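Local structure of putative iron-regulated protein A (Parabacteroides distasonis ATCC 8503, 4ECG) at residues Leu372-Val375 against Lys376-Thr380. The protein binds calcium ions and is an imelysin-like protein of the M75 peptidase family, a putative metalloendopeptidase. Sequence-based numbering, arbitrary orientation.
Sequences LGVV and KSKFT
Val375 and Phe379 lie side by side on the buried flank where helix 355-377 runs out: CG1 of Val375 is 4.1 Å from CE2 of Phe379, and the carbonyl O of Val375 meets the ring at its edge, near the ring plane, 3.3 Å from CD2. With chi1 at -54°, Phe379 carries CG beside its own backbone N, which brings the ring edge back to Val375 O. Ile229, Leu318 and Ile322 pack against the ring, and Met330 and Thr319 against Val375, so this flank joins the helix end to helices 225-233, 315-322 and 324-343.

The solvent side is at Ser377, which is exposed; its OG donates to Val374 O over 2.7 Å, in the carbonyl plane on a lone pair, and a chi1 of 86° folds the hydroxyl back over the preceding turn. Next to it, CE of Lys378 lies 4.2 Å from CG1 of Val374, a loose apolar touch partly covered by Leu326, while NZ forms a salt bridge with Asp22. Replacing Lys378 with an alanine would probably leave Asp22 without this cationic mate and take away the aliphatic chain beside Val374 CG1.

The backbone shows the helix ending. Lys376 N bonds Leu372 O at 3.0 Å in the regular i to i-4 pattern, but Lys378 N reaches Val374 O only weakly and bonds Val375 O at 3.2 Å, approaching from above the carbonyl plane. The chemistry therefore implies a helix end where i to i-4 bonding gives way to an i to i-3 bond, and where the last carbonyls also meet a hydroxyl and a ring edge.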
loop_
_atom_site.group_PDB
_atom_site.type_symbol
_atom_site.label_atom_id
_atom_site.label_comp_id
_atom_site.label_asym_id
_atom_site.label_seq_id
_atom_site.Cartn_x
_atom_site.Cartn_y
_atom_site.Cartn_z
ATOM N N LEU A 372 -17.140 -0.511 6.069
ATOM C CA LEU A 372 -17.007 -0.594 4.626
ATOM C C LEU A 372 -17.855 -1.742 4.044
ATOM O O LEU A 372 -18.389 -1.590 2.985
ATOM C CB LEU A 372 -15.540 -0.751 4.226
ATOM C CG LEU A 372 -14.641 0.434 4.569
ATOM C CD1 LEU A 372 -13.197 -0.060 4.600
ATOM C CD2 LEU A 372 -14.917 1.576 3.592
ATOM N N GLY A 373 -17.990 -2.867 4.739
ATOM C CA GLY A 373 -18.937 -3.938 4.336
ATOM C C GLY A 373 -20.389 -3.477 4.207
ATOM O O GLY A 373 -21.130 -3.899 3.280
ATOM N N VAL A 374 -20.796 -2.610 5.135
ATOM C CA VAL A 374 -22.179 -2.141 5.183
ATOM C C VAL A 374 -22.371 -1.172 4.030
ATOM O O VAL A 374 -23.337 -1.307 3.262
ATOM C CB VAL A 374 -22.556 -1.498 6.527
ATOM C CG1 VAL A 374 -23.980 -0.984 6.455
ATOM C CG2 VAL A 374 -22.445 -2.525 7.638
ATOM N N VAL A 375 -21.417 -0.260 3.846
ATOM C CA VAL A 375 -21.462 0.626 2.692
ATOM C C VAL A 375 -21.553 -0.194 1.396
ATOM O O VAL A 375 -22.319 0.135 0.536
ATOM C CB VAL A 375 -20.272 1.606 2.589
ATOM C CG1 VAL A 375 -20.432 2.425 1.316
ATOM C CG2 VAL A 375 -20.200 2.571 3.777
ATOM N N LYS A 376 -20.801 -1.278 1.272
ATOM C CA LYS A 376 -20.784 -2.060 0.025
ATOM C C LYS A 376 -22.133 -2.713 -0.229
ATOM O O LYS A 376 -22.534 -2.919 -1.381
ATOM C CB LYS A 376 -19.712 -3.139 0.104
ATOM C CG LYS A 376 -19.388 -3.864 -1.181
ATOM C CD LYS A 376 -18.201 -4.813 -0.985
ATOM C CE LYS A 376 -18.654 -6.149 -0.404
ATOM N NZ LYS A 376 -17.543 -6.940 0.235
ATOM N N SER A 377 -22.794 -3.061 0.866
ATOM C CA SER A 377 -24.078 -3.744 0.819
ATOM C C SER A 377 -25.163 -2.851 0.216
ATOM O O SER A 377 -26.092 -3.370 -0.411
ATOM C CB SER A 377 -24.484 -4.309 2.196
ATOM O OG SER A 377 -25.143 -3.340 2.948
ATOM N N LYS A 378 -25.007 -1.527 0.309
ATOM C CA LYS A 378 -25.941 -0.607 -0.375
ATOM C C LYS A 378 -25.754 -0.531 -1.901
ATOM O O LYS A 378 -26.255 0.394 -2.506
ATOM C CB LYS A 378 -25.900 0.813 0.201
ATOM C CG LYS A 378 -25.938 0.949 1.733
ATOM C CD LYS A 378 -27.152 0.328 2.431
ATOM C CE LYS A 378 -27.007 0.474 3.942
ATOM N NZ LYS A 378 -28.278 0.222 4.647
ATOM N N PHE A 379 -25.072 -1.495 -2.522
ATOM C CA PHE A 379 -24.826 -1.518 -3.982
ATOM C C PHE A 379 -24.719 -2.973 -4.499
ATOM O O PHE A 379 -24.012 -3.230 -5.466
ATOM C CB PHE A 379 -23.499 -0.770 -4.372
ATOM C CG PHE A 379 -23.377 0.679 -3.863
ATOM C CD1 PHE A 379 -23.809 1.755 -4.631
ATOM C CD2 PHE A 379 -22.770 0.974 -2.632
ATOM C CE1 PHE A 379 -23.676 3.073 -4.157
ATOM C CE2 PHE A 379 -22.635 2.295 -2.154
ATOM C CZ PHE A 379 -23.091 3.341 -2.912
ATOM N N THR A 380 -25.402 -3.928 -3.864
ATOM C CA THR A 380 -25.378 -5.331 -4.309
ATOM C C THR A 380 -26.657 -6.081 -3.876
ATOM O O THR A 380 -26.746 -7.307 -4.025
ATOM C CB THR A 380 -24.096 -6.049 -3.796
ATOM O OG1 THR A 380 -23.936 -5.847 -2.386
ATOM C CG2 THR A 380 -22.840 -5.499 -4.470
#